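TRAP-type C4-dicarboxylate:H+ symport system substrate-binding component DctP (Shewanella oneidensis, PDB 4MX6) probably captures C4-dicarboxylates such as succinate in the periplasm and delivers them to a TRAP-type proton-coupled membrane transporter. Local coordinates at residues 149-154 and 248-253; 175-180 and 213-218; 203-208 and 227-232; 235-240 and 299-304. All coordinates share one frame; numbering follows the deposited sequence.

Contact 1 stands apart: its centre lies about 29 to 34 Å from those of the other three, across the centre of the chain. It pairs strand 148-158 with strand 243-251, and contacts 2 and 3 fall within the loop it closes, whereas the segments of contact 4 alternate with its own. Contacts 2 and 3 have centres about 11 Å apart and touch, Val-205 meeting Arg-179, a succinate-binding residue. Contact 3 also meets contact 4 through Tyr-230 and Ile-236, while contacts 2 and 4 reach the same four-stranded mixed sheet. The distribution is consistent with the two lobes of a periplasmic binding protein, contacts 2 to 4 clustering in one of them.

Contact 1 (149-154 and 248-253); sequences VGLGYL and VVTSDA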
loop_
_atom_site.group_PDB
_atom_site.type_symbol
_atom_site.label_atom_id
_atom_site.label_comp_id
_atom_site.label_asym_id
_atom_site.label_seq_id
_atom_site.Cartn_x
_atom_site.Cartn_y
_atom_site.Cartn_z
ATOM N N VAL A 149 7.723 11.950 -9.800
ATOM C CA VAL A 149 9.057 11.402 -9.600
ATOM C C VAL A 149 9.001 10.332 -8.519
ATOM O O VAL A 149 8.585 10.600 -7.396
ATOM C CB VAL A 149 10.052 12.506 -9.153
ATOM C CG1 VAL A 149 11.433 11.915 -8.863
ATOM C CG2 VAL A 149 10.154 13.603 -10.198
ATOM N N GLY A 150 9.393 9.116 -8.871
ATOM C CA GLY A 150 9.449 8.027 -7.909
ATOM C C GLY A 150 10.760 8.010 -7.162
ATOM O O GLY A 150 11.826 7.876 -7.764
ATOM N N LEU A 151 10.680 8.112 -5.842
ATOM C CA LEU A 151 11.869 8.247 -5.012
ATOM C C LEU A 151 12.264 6.977 -4.271
ATOM O O LEU A 151 13.424 6.817 -3.922
ATOM C CB LEU A 151 11.677 9.409 -4.032
ATOM C CG LEU A 151 11.567 10.766 -4.724
ATOM C CD1 LEU A 151 11.276 11.852 -3.712
ATOM C CD2 LEU A 151 12.853 11.070 -5.484
ATOM N N GLY A 152 11.327 6.070 -4.045
ATOM C CA GLY A 152 11.640 4.818 -3.391
ATOM C C GLY A 152 10.375 4.027 -3.115
ATOM O O GLY A 152 9.266 4.534 -3.275
ATOM N N TYR A 153 10.567 2.778 -2.715
ATOM C CA TYR A 153 9.499 1.894 -2.272
ATOM C C TYR A 153 9.518 1.842 -0.747
ATOM O O TYR A 153 10.583 1.744 -0.130
ATOM C CB TYR A 153 9.700 0.485 -2.812
ATOM C CG TYR A 153 9.495 0.343 -4.303
ATOM C CD1 TYR A 153 8.218 0.340 -4.843
ATOM C CD2 TYR A 153 10.572 0.172 -5.166
ATOM C CE1 TYR A 153 8.016 0.168 -6.197
ATOM C CE2 TYR A 153 10.375 0.018 -6.532
ATOM C CZ TYR A 153 9.097 0.021 -7.039
ATOM O OH TYR A 153 8.849 -0.154 -8.383
ATOM N N LEU A 154 8.338 1.846 -0.139
ATOM C CA LEU A 154 8.193 1.702 1.302
ATOM C C LEU A 154 7.233 0.539 1.551
ATOM O O LEU A 154 6.151 0.493 0.970
ATOM C CB LEU A 154 7.660 3.001 1.913
ATOM C CG LEU A 154 7.289 2.945 3.388
ATOM C CD1 LEU A 154 8.503 2.702 4.271
ATOM C CD2 LEU A 154 6.595 4.239 3.800
ATOM N N VAL A 248 6.997 6.187 -2.616
ATOM C CA VAL A 248 7.198 7.552 -2.145
ATOM C C VAL A 248 7.506 8.411 -3.374
ATOM O O VAL A 248 8.428 8.106 -4.136
ATOM C CB VAL A 248 8.331 7.630 -1.113
ATOM C CG1 VAL A 248 8.500 9.055 -0.614
ATOM C CG2 VAL A 248 8.089 6.653 0.041
ATOM N N VAL A 249 6.692 9.439 -3.588
ATOM C CA VAL A 249 6.795 10.274 -4.777
ATOM C C VAL A 249 6.778 11.756 -4.451
ATOM O O VAL A 249 6.281 12.183 -3.414
ATOM C CB VAL A 249 5.645 9.990 -5.779
ATOM C CG1 VAL A 249 5.706 8.553 -6.292
ATOM C CG2 VAL A 249 4.290 10.249 -5.164
ATOM N N THR A 250 7.327 12.526 -5.380
ATOM C CA THR A 250 7.215 13.976 -5.374
ATOM C C THR A 250 6.840 14.438 -6.780
ATOM O O THR A 250 6.698 13.618 -7.692
ATOM C CB THR A 250 8.523 14.655 -4.878
ATOM O OG1 THR A 250 8.325 16.063 -4.720
ATOM C CG2 THR A 250 9.682 14.452 -5.828
ATOM N N SER A 251 6.665 15.740 -6.965
ATOM C CA SER A 251 6.449 16.270 -8.306
ATOM C C SER A 251 7.776 16.687 -8.915
ATOM O O SER A 251 8.688 17.152 -8.222
ATOM C CB SER A 251 5.476 17.450 -8.319
ATOM O OG SER A 251 6.046 18.598 -7.717
ATOM N N ASP A 252 7.872 16.546 -10.225
ATOM C CA ASP A 252 9.040 16.981 -10.946
ATOM C C ASP A 252 9.286 18.464 -10.707
ATOM O O ASP A 252 10.429 18.885 -10.532
ATOM C CB ASP A 252 8.831 16.693 -12.426
ATOM C CG ASP A 252 10.048 16.964 -13.241
ATOM O OD1 ASP A 252 11.057 16.251 -13.029
ATOM O OD2 ASP A 252 9.985 17.879 -14.090
ATOM N N ALA A 253 8.216 19.254 -10.700
ATOM C CA ALA A 253 8.364 20.694 -10.549
ATOM C C ALA A 253 8.992 21.038 -9.197
ATOM O O ALA A 253 9.909 21.857 -9.128
ATOM C CB ALA A 253 7.020 21.388 -10.720
#
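Val-248 meets two residues at once, since both Leu-151 and Gly-152 face it in a classic beta bulge that shifts the register of this antiparallel pair. Its N donates to Gly-152 O at 2.9 Å, while its O takes the amide of Leu-151 in a 2.8 Å bond lying almost in line with the carbonyl. The CG2 branch of Val-248 reaches CB of Leu-154. At Val-249, opposite Gly-150 in a non-hydrogen-bonded pair, the side chain turns to the other sheet face: CG1 lies 4.1 Å from Gly-150 CA. Thr-250 forms the hydrogen-bonded pair with Val-149, its O receiving Val-149 N at 2.9 Å and its N donating to Val-149 O. Its methyl CG2 packs obliquely on Leu-151 CD1 (3.7 Å), whereas OG1 bonds to Gln-96 O. Ser-251 then ends the strand and N-caps helix 252-257 through Phe-254 N. In the first turn, CA of Asp-252 rests 3.6 Å from Val-149 CG2, the methyl that a chi1 of 177° sets beside the backbone N; the carboxylate forms a salt bridge with Lys-256. Helix 260-295 packs on Leu-151 and Val-248 through Leu-270, while helix 50-65 brings Met-54 against Val-248 and Leu-154.

Contact 2 (175-180 and 213-218); sequences GLKFRV and AIDGQE
Asp-215 and Leu-176 cross at about a right angle, and the carboxylate reaches past the leucine to the next amide. With chi1 at -62°, CG sits beside the aspartate's own N, and OD2 uses its anti lone pair to accept Lys-177 N at 2.8 Å, in a bond that is almost straight. Water 1 also donates to OD2, linking it to Gly-175 O. Were Asp-215 an alanine, the Lys-177 amide would probably lose this acceptor, and water 1 its second one beside Gly-175 O. Lys-177 crosses the aspartate obliquely and bends at chi3; its NZ reaches Ala-213 O through water 2. The carbonyl of Lys-177 is gripped twice, by Asp-215 N (2.8 Å) and Gly-216 N (3.1 Å). Gly-216, bridged to Phe-178, has no side chain, and the phenyl ring lies against its backbone, CD2 being 3.4 Å from Gly-216 C. Ile-214 sends CD1 to within 3.6 Å of Arg-179 CB, while the arginine chain, bent at chi2, bonds Lys-200 O through NE and the bound succinate through NH2. Strand 196-199 pairs with the other edge of strand 177-180, Phe-178 stacks on Phe-190 of helix 184-191, and helix 205-210 packs on Ile-214 and Arg-179.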
loop_
_atom_site.group_PDB
_atom_site.type_symbol
_atom_site.label_atom_id
_atom_site.label_comp_id
_atom_site.label_asym_id
_atom_site.label_seq_id
_atom_site.Cartn_x
_atom_site.Cartn_y
_atom_site.Cartn_z
ATOM N N GLY A 175 -20.863 -13.374 -3.435
ATOM C CA GLY A 175 -21.955 -12.483 -3.093
ATOM C C GLY A 175 -21.643 -11.458 -2.005
ATOM O O GLY A 175 -22.502 -10.654 -1.660
ATOM N N LEU A 176 -20.434 -11.479 -1.451
ATOM C CA LEU A 176 -20.081 -10.528 -0.404
ATOM C C LEU A 176 -19.519 -9.251 -1.017
ATOM O O LEU A 176 -18.817 -9.296 -2.034
ATOM C CB LEU A 176 -19.049 -11.119 0.558
ATOM C CG LEU A 176 -19.459 -12.335 1.381
ATOM C CD1 LEU A 176 -18.319 -12.706 2.322
ATOM C CD2 LEU A 176 -20.773 -12.124 2.138
ATOM N N LYS A 177 -19.821 -8.121 -0.383
ATOM C CA LYS A 177 -19.312 -6.826 -0.820
ATOM C C LYS A 177 -17.992 -6.540 -0.114
ATOM O O LYS A 177 -17.944 -6.528 1.120
ATOM C CB LYS A 177 -20.325 -5.723 -0.484
ATOM C CG LYS A 177 -21.511 -5.660 -1.432
ATOM C CD LYS A 177 -22.540 -4.601 -1.033
ATOM C CE LYS A 177 -23.346 -5.016 0.167
ATOM N NZ LYS A 177 -24.677 -4.353 0.123
ATOM N N PHE A 178 -16.930 -6.309 -0.889
ATOM C CA PHE A 178 -15.625 -5.950 -0.344
ATOM C C PHE A 178 -15.231 -4.563 -0.817
ATOM O O PHE A 178 -15.254 -4.281 -2.010
ATOM C CB PHE A 178 -14.540 -6.933 -0.804
ATOM C CG PHE A 178 -14.600 -8.280 -0.129
ATOM C CD1 PHE A 178 -15.448 -9.270 -0.598
ATOM C CD2 PHE A 178 -13.787 -8.567 0.957
ATOM C CE1 PHE A 178 -15.492 -10.507 0.005
ATOM C CE2 PHE A 178 -13.834 -9.815 1.565
ATOM C CZ PHE A 178 -14.685 -10.779 1.082
ATOM N N ARG A 179 -14.826 -3.704 0.107
ATOM C CA ARG A 179 -14.139 -2.486 -0.300
ATOM C C ARG A 179 -12.792 -2.861 -0.896
ATOM O O ARG A 179 -12.120 -3.772 -0.413
ATOM C CB ARG A 179 -13.930 -1.554 0.883
ATOM C CG ARG A 179 -13.152 -0.275 0.548
ATOM C CD ARG A 179 -11.658 -0.399 0.838
ATOM N NE ARG A 179 -10.939 0.821 0.462
ATOM C CZ ARG A 179 -9.659 1.048 0.737
ATOM N NH1 ARG A 179 -9.082 2.155 0.297
ATOM N NH2 ARG A 179 -8.951 0.175 1.429
ATOM N N VAL A 180 -12.399 -2.123 -1.928
ATOM C CA VAL A 180 -11.048 -2.179 -2.475
ATOM C C VAL A 180 -10.494 -0.759 -2.599
ATOM O O VAL A 180 -11.233 0.217 -2.772
ATOM C CB VAL A 180 -10.973 -2.888 -3.854
ATOM C CG1 VAL A 180 -11.220 -4.379 -3.694
ATOM C CG2 VAL A 180 -11.920 -2.252 -4.859
ATOM N N ALA A 213 -22.339 -1.522 5.282
ATOM C CA ALA A 213 -22.406 -1.108 3.880
ATOM C C ALA A 213 -21.535 -2.018 3.016
ATOM O O ALA A 213 -21.821 -2.224 1.834
ATOM C CB ALA A 213 -21.978 0.326 3.720
ATOM N N ILE A 214 -20.480 -2.554 3.626
ATOM C CA ILE A 214 -19.682 -3.611 3.027
ATOM C C ILE A 214 -19.597 -4.765 4.018
ATOM O O ILE A 214 -19.785 -4.579 5.226
ATOM C CB ILE A 214 -18.269 -3.128 2.644
ATOM C CG1 ILE A 214 -17.528 -2.646 3.885
ATOM C CG2 ILE A 214 -18.349 -2.057 1.574
ATOM C CD1 ILE A 214 -16.105 -2.180 3.631
ATOM N N ASP A 215 -19.328 -5.951 3.492
ATOM C CA ASP A 215 -19.148 -7.144 4.293
ATOM C C ASP A 215 -17.710 -7.349 4.745
ATOM O O ASP A 215 -17.473 -7.876 5.831
ATOM C CB ASP A 215 -19.625 -8.353 3.497
ATOM C CG ASP A 215 -21.093 -8.260 3.160
ATOM O OD1 ASP A 215 -21.901 -8.251 4.110
ATOM O OD2 ASP A 215 -21.431 -8.173 1.965
ATOM N N GLY A 216 -16.745 -6.936 3.925
ATOM C CA GLY A 216 -15.354 -7.240 4.197
ATOM C C GLY A 216 -14.408 -6.316 3.467
ATOM O O GLY A 216 -14.817 -5.408 2.757
ATOM N N GLN A 217 -13.121 -6.554 3.682
ATOM C CA GLN A 217 -12.076 -5.777 3.036
ATOM C C GLN A 217 -10.784 -6.587 3.069
ATOM O O GLN A 217 -10.786 -7.747 3.495
ATOM C CB GLN A 217 -11.938 -4.383 3.684
ATOM C CG GLN A 217 -11.635 -4.369 5.188
ATOM C CD GLN A 217 -10.162 -4.549 5.506
ATOM O OE1 GLN A 217 -9.331 -3.729 5.127
ATOM N NE2 GLN A 217 -9.830 -5.636 6.197
ATOM N N GLU A 218 -9.689 -6.005 2.583
ATOM C CA GLU A 218 -8.379 -6.667 2.589
ATOM C C GLU A 218 -7.354 -5.646 3.076
ATOM O O GLU A 218 -7.331 -4.501 2.608
ATOM C CB GLU A 218 -7.998 -7.193 1.194
ATOM C CG GLU A 218 -8.133 -6.151 0.089
ATOM C CD GLU A 218 -7.380 -6.473 -1.201
ATOM O OE1 GLU A 218 -7.039 -7.643 -1.435
ATOM O OE2 GLU A 218 -7.103 -5.524 -1.969
HETATM O O HOH W 1 -23.502 -9.050 0.632
HETATM O O HOH W 2 -24.015 -1.517 0.385
HETATM O O HOH W 3 -9.833 -3.472 0.984
HETATM O O HOH W 4 -9.280 -1.968 3.231
#

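Contact 3 (203-208 and 227-232); sequences SEVFTL and QKFYEV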
loop_
_atom_site.group_PDB
_atom_site.type_symbol
_atom_site.label_atom_id
_atom_site.label_comp_id
_atom_site.label_asym_id
_atom_site.label_seq_id
_atom_site.Cartn_x
_atom_site.Cartn_y
_atom_site.Cartn_z
ATOM N N SER A 203 -10.126 6.418 4.181
ATOM C CA SER A 203 -10.728 7.083 5.333
ATOM C C SER A 203 -12.141 6.601 5.660
ATOM O O SER A 203 -12.611 6.789 6.783
ATOM C CB SER A 203 -10.737 8.589 5.094
ATOM O OG SER A 203 -11.602 8.925 4.024
ATOM N N GLU A 204 -12.824 5.989 4.693
ATOM C CA GLU A 204 -14.202 5.547 4.896
ATOM C C GLU A 204 -14.338 4.109 5.379
ATOM O O GLU A 204 -15.424 3.672 5.716
ATOM C CB GLU A 204 -14.965 5.654 3.575
ATOM C CG GLU A 204 -15.145 7.067 3.055
ATOM C CD GLU A 204 -16.013 7.115 1.807
ATOM O OE1 GLU A 204 -16.776 6.163 1.575
ATOM O OE2 GLU A 204 -15.940 8.107 1.062
ATOM N N VAL A 205 -13.258 3.345 5.370
ATOM C CA VAL A 205 -13.384 1.901 5.499
ATOM C C VAL A 205 -13.982 1.473 6.835
ATOM O O VAL A 205 -14.884 0.640 6.867
ATOM C CB VAL A 205 -12.052 1.186 5.240
ATOM C CG1 VAL A 205 -12.202 -0.303 5.443
ATOM C CG2 VAL A 205 -11.593 1.469 3.815
ATOM N N PHE A 206 -13.511 2.033 7.943
ATOM C CA PHE A 206 -14.045 1.637 9.233
ATOM C C PHE A 206 -15.569 1.811 9.277
ATOM O O PHE A 206 -16.295 0.911 9.696
ATOM C CB PHE A 206 -13.406 2.395 10.401
ATOM C CG PHE A 206 -14.040 2.060 11.717
ATOM C CD1 PHE A 206 -13.601 0.970 12.456
ATOM C CD2 PHE A 206 -15.119 2.782 12.188
ATOM C CE1 PHE A 206 -14.212 0.624 13.646
ATOM C CE2 PHE A 206 -15.732 2.438 13.380
ATOM C CZ PHE A 206 -15.276 1.360 14.110
ATOM N N THR A 207 -16.048 2.969 8.853
ATOM C CA THR A 207 -17.474 3.258 8.916
ATOM C C THR A 207 -18.267 2.345 7.978
ATOM O O THR A 207 -19.363 1.909 8.330
ATOM C CB THR A 207 -17.746 4.742 8.600
ATOM O OG1 THR A 207 -17.030 5.566 9.530
ATOM C CG2 THR A 207 -19.232 5.063 8.686
ATOM N N LEU A 208 -17.724 2.053 6.799
ATOM C CA LEU A 208 -18.391 1.136 5.889
ATOM C C LEU A 208 -18.537 -0.251 6.503
ATOM O O LEU A 208 -19.583 -0.887 6.355
ATOM C CB LEU A 208 -17.629 1.060 4.567
ATOM C CG LEU A 208 -17.648 2.336 3.717
ATOM C CD1 LEU A 208 -16.587 2.265 2.622
ATOM C CD2 LEU A 208 -19.033 2.582 3.113
ATOM N N GLN A 227 -6.610 0.985 12.538
ATOM C CA GLN A 227 -7.917 1.542 12.180
ATOM C C GLN A 227 -9.085 0.811 12.843
ATOM O O GLN A 227 -10.241 1.159 12.609
ATOM C CB GLN A 227 -8.108 1.539 10.654
ATOM C CG GLN A 227 -7.124 2.441 9.902
ATOM C CD GLN A 227 -7.142 3.921 10.316
ATOM O OE1 GLN A 227 -8.119 4.444 10.864
ATOM N NE2 GLN A 227 -6.059 4.599 10.044
ATOM N N LYS A 228 -8.784 -0.218 13.635
ATOM C CA LYS A 228 -9.787 -0.965 14.414
ATOM C C LYS A 228 -10.768 -1.733 13.539
ATOM O O LYS A 228 -11.899 -2.002 13.958
ATOM C CB LYS A 228 -10.528 -0.067 15.421
ATOM C CG LYS A 228 -9.594 0.714 16.328
ATOM C CD LYS A 228 -8.640 -0.173 17.092
ATOM C CE LYS A 228 -7.434 0.600 17.595
ATOM N NZ LYS A 228 -6.319 -0.300 17.971
ATOM N N PHE A 229 -10.337 -2.137 12.352
ATOM C CA PHE A 229 -11.204 -2.939 11.504
ATOM C C PHE A 229 -11.594 -4.243 12.218
ATOM O O PHE A 229 -12.681 -4.770 11.999
ATOM C CB PHE A 229 -10.546 -3.291 10.163
ATOM C CG PHE A 229 -10.174 -2.104 9.284
ATOM C CD1 PHE A 229 -10.760 -0.852 9.418
ATOM C CD2 PHE A 229 -9.217 -2.280 8.294
ATOM C CE1 PHE A 229 -10.377 0.196 8.580
ATOM C CE2 PHE A 229 -8.847 -1.264 7.466
ATOM C CZ PHE A 229 -9.415 -0.021 7.604
ATOM N N TYR A 230 -10.696 -4.758 13.054
ATOM C CA TYR A 230 -10.950 -6.011 13.758
ATOM C C TYR A 230 -12.083 -5.893 14.784
ATOM O O TYR A 230 -12.597 -6.910 15.238
ATOM C CB TYR A 230 -9.675 -6.536 14.434
ATOM C CG TYR A 230 -9.183 -5.693 15.598
ATOM C CD1 TYR A 230 -8.456 -4.532 15.387
ATOM C CD2 TYR A 230 -9.445 -6.056 16.913
ATOM C CE1 TYR A 230 -7.994 -3.761 16.450
ATOM C CE2 TYR A 230 -8.995 -5.288 17.977
ATOM C CZ TYR A 230 -8.280 -4.135 17.742
ATOM O OH TYR A 230 -7.804 -3.361 18.789
ATOM N N GLU A 231 -12.466 -4.670 15.165
ATOM C CA GLU A 231 -13.569 -4.479 16.107
ATOM C C GLU A 231 -14.933 -4.553 15.420
ATOM O O GLU A 231 -15.956 -4.601 16.107
ATOM C CB GLU A 231 -13.419 -3.150 16.848
ATOM C CG GLU A 231 -12.161 -3.101 17.708
ATOM C CD GLU A 231 -12.028 -1.842 18.553
ATOM O OE1 GLU A 231 -12.836 -0.906 18.403
ATOM O OE2 GLU A 231 -11.080 -1.790 19.357
ATOM N N VAL A 232 -14.951 -4.601 14.091
ATOM C CA VAL A 232 -16.203 -4.591 13.334
ATOM C C VAL A 232 -16.217 -5.673 12.249
ATOM O O VAL A 232 -17.018 -5.628 11.309
ATOM C CB VAL A 232 -16.486 -3.193 12.730
ATOM C CG1 VAL A 232 -16.889 -2.226 13.827
ATOM C CG2 VAL A 232 -15.294 -2.679 11.954
#
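One face of the Phe-229 ring is taken by Val-205, whose CG1 stands 3.9 Å from the ring centroid and 28° off its normal, a CH-pi contact with CZ of Phe-229 as the nearest atom. The backbone N of Phe-206 approaches the same ring obliquely, 3.7 Å from Phe-229 CE1. The Phe-206 ring instead receives a carbonyl at its edge: Lys-228 O lies near the ring plane, 3.5 Å from Phe-206 CE1. Gln-227 O comes in obliquely, 3.4 Å from Phe-206 CD1. Both methyls of Val-232 close on the far end of this ring, CG1 and CG2 each 3.9 Å from Phe-206 CE1. These carbonyls belong to the chain leaving helix 221-226, which stops in a Schellman motif with Lys-228 at positive phi and then enters a short 3-10 turn; there Lys-228 O also accepts Glu-231 N. Phe-206 reaches this turn from helix 205-210 because its CG is anti to the backbone N (chi1 175°). The Lys-228 amine goes back to Tyr-225, bonding its O and making a cation-pi contact. While CG1 of Val-205 serves Phe-229, its CG2 packs 3.5 Å from NE of Arg-179, a residue of the succinate site.

Contact 4 (235-240 and 299-304); sequences HITESN and QLVTLS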
loop_
_atom_site.group_PDB
_atom_site.type_symbol
_atom_site.label_atom_id
_atom_site.label_comp_id
_atom_site.label_asym_id
_atom_site.label_seq_id
_atom_site.Cartn_x
_atom_site.Cartn_y
_atom_site.Cartn_z
ATOM N N HIS A 235 -14.227 -12.176 11.591
ATOM C CA HIS A 235 -13.246 -13.166 11.145
ATOM C C HIS A 235 -12.173 -12.562 10.268
ATOM O O HIS A 235 -12.472 -11.819 9.337
ATOM C CB HIS A 235 -13.947 -14.254 10.350
ATOM C CG HIS A 235 -14.773 -15.156 11.192
ATOM N ND1 HIS A 235 -16.078 -14.879 11.544
ATOM C CD2 HIS A 235 -14.461 -16.329 11.787
ATOM C CE1 HIS A 235 -16.534 -15.849 12.314
ATOM N NE2 HIS A 235 -15.570 -16.738 12.478
ATOM N N ILE A 236 -10.922 -12.899 10.563
ATOM C CA ILE A 236 -9.782 -12.467 9.753
ATOM C C ILE A 236 -9.125 -13.716 9.210
ATOM O O ILE A 236 -8.732 -14.595 9.972
ATOM C CB ILE A 236 -8.753 -11.675 10.589
ATOM C CG1 ILE A 236 -9.431 -10.498 11.274
ATOM C CG2 ILE A 236 -7.566 -11.228 9.719
ATOM C CD1 ILE A 236 -8.540 -9.755 12.251
ATOM N N THR A 237 -9.021 -13.805 7.894
ATOM C CA THR A 237 -8.438 -14.960 7.246
ATOM C C THR A 237 -7.017 -14.599 6.799
ATOM O O THR A 237 -6.810 -13.637 6.052
ATOM C CB THR A 237 -9.319 -15.402 6.071
ATOM O OG1 THR A 237 -10.620 -15.774 6.556
ATOM C CG2 THR A 237 -8.723 -16.599 5.370
ATOM N N GLU A 238 -6.045 -15.335 7.324
ATOM C CA GLU A 238 -4.631 -15.080 7.050
ATOM C C GLU A 238 -4.249 -15.679 5.700
ATOM O O GLU A 238 -3.663 -16.751 5.605
ATOM C CB GLU A 238 -3.762 -15.623 8.183
ATOM C CG GLU A 238 -2.296 -15.201 8.098
ATOM C CD GLU A 238 -1.543 -15.426 9.411
ATOM O OE1 GLU A 238 -2.115 -16.013 10.342
ATOM O OE2 GLU A 238 -0.376 -15.009 9.524
ATOM N N SER A 239 -4.602 -14.938 4.665
ATOM C CA SER A 239 -4.500 -15.355 3.287
ATOM C C SER A 239 -3.194 -14.916 2.618
ATOM O O SER A 239 -2.767 -15.536 1.653
ATOM C CB SER A 239 -5.689 -14.767 2.542
ATOM O OG SER A 239 -5.849 -13.402 2.884
ATOM N N ASN A 240 -2.581 -13.828 3.091
ATOM C CA ASN A 240 -1.361 -13.298 2.466
ATOM C C ASN A 240 -1.501 -13.235 0.947
ATOM O O ASN A 240 -0.576 -13.592 0.214
ATOM C CB ASN A 240 -0.142 -14.137 2.861
ATOM C CG ASN A 240 0.160 -14.054 4.339
ATOM O OD1 ASN A 240 0.311 -12.969 4.891
ATOM N ND2 ASN A 240 0.282 -15.204 4.985
ATOM N N GLN A 299 -11.908 -13.593 15.185
ATOM C CA GLN A 299 -11.362 -14.937 15.091
ATOM C C GLN A 299 -10.409 -15.058 13.922
ATOM O O GLN A 299 -10.773 -14.767 12.791
ATOM C CB GLN A 299 -12.486 -15.952 14.897
ATOM C CG GLN A 299 -13.441 -16.094 16.057
ATOM C CD GLN A 299 -13.924 -17.527 16.208
ATOM O OE1 GLN A 299 -13.118 -18.459 16.264
ATOM N NE2 GLN A 299 -15.234 -17.711 16.257
ATOM N N LEU A 300 -9.207 -15.544 14.203
ATOM C CA LEU A 300 -8.224 -15.845 13.179
ATOM C C LEU A 300 -8.566 -17.147 12.452
ATOM O O LEU A 300 -8.829 -18.174 13.078
ATOM C CB LEU A 300 -6.847 -15.983 13.816
ATOM C CG LEU A 300 -5.787 -16.445 12.824
ATOM C CD1 LEU A 300 -5.485 -15.309 11.869
ATOM C CD2 LEU A 300 -4.535 -16.932 13.550
ATOM N N VAL A 301 -8.524 -17.099 11.126
ATOM C CA VAL A 301 -8.805 -18.241 10.265
ATOM C C VAL A 301 -7.519 -18.513 9.489
ATOM O O VAL A 301 -6.971 -17.621 8.846
ATOM C CB VAL A 301 -9.961 -17.919 9.277
ATOM C CG1 VAL A 301 -10.206 -19.065 8.334
ATOM C CG2 VAL A 301 -11.244 -17.574 10.041
ATOM N N THR A 302 -7.022 -19.735 9.595
ATOM C CA THR A 302 -5.797 -20.154 8.936
ATOM C C THR A 302 -6.171 -21.009 7.728
ATOM O O THR A 302 -7.182 -21.688 7.759
ATOM C CB THR A 302 -4.924 -20.959 9.940
ATOM O OG1 THR A 302 -4.465 -20.076 10.977
ATOM C CG2 THR A 302 -3.742 -21.611 9.268
ATOM N N LEU A 303 -5.374 -20.961 6.664
ATOM C CA LEU A 303 -5.616 -21.775 5.468
ATOM C C LEU A 303 -4.693 -22.980 5.444
ATOM O O LEU A 303 -3.489 -22.844 5.651
ATOM C CB LEU A 303 -5.359 -20.973 4.195
ATOM C CG LEU A 303 -6.198 -19.715 3.987
ATOM C CD1 LEU A 303 -5.882 -19.080 2.633
ATOM C CD2 LEU A 303 -7.674 -20.021 4.101
ATOM N N SER A 304 -5.250 -24.154 5.170
ATOM C CA SER A 304 -4.432 -25.323 4.897
ATOM C C SER A 304 -3.747 -25.151 3.544
ATOM O O SER A 304 -4.122 -24.300 2.745
ATOM C CB SER A 304 -5.281 -26.595 4.868
ATOM O OG SER A 304 -6.023 -26.673 3.666
HETATM O O HOH W 5 -3.150 -19.123 6.695
#
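Strands 235-237 and 299-301 run parallel, 26° apart with axes 4.6 Å from each other, and pair His-235 with Gln-299, Ile-236 with Leu-300 and Thr-237 with Val-301. This is the edge of a mixed four-stranded sheet, strand 299-301 being outermost and strand 160-163 flanking strand 235-237 on its other side. Ile-236 bonds alternately, N to Gln-299 O and O to Val-301 N (2.8 Å), and Glu-238 N continues the pattern to Val-301 O. On one sheet face, His-235 and Gln-299 lie side by side and point the same way, ring and amide planes 31° apart, with His-235 CD2 3.7 Å from Gln-299 CB. The edge of the imidazole also turns to Val-301, His-235 CD2 standing 3.9 Å from Val-301 CG2. With a serine in place of His-235, Gln-299 and Val-301 would probably lose the ring that packs on both, leaving the glutamine chain freer to turn. Farther along the face, Thr-237 OG1 sits 3.5 Å from Val-301 CB and takes Leu-167 N as donor, while its CG2 meets Leu-303 CD2 (3.8 Å) nearly at a right angle. Leu-300 packs across Glu-238, whose carboxylate forms a salt bridge with Lys-289 of helix 260-295. Farther along, where Glu-238 centres an inverse gamma turn, water 5 donates to Glu-238 O at 2.7 Å and accepts Leu-303 N at 2.9 Å.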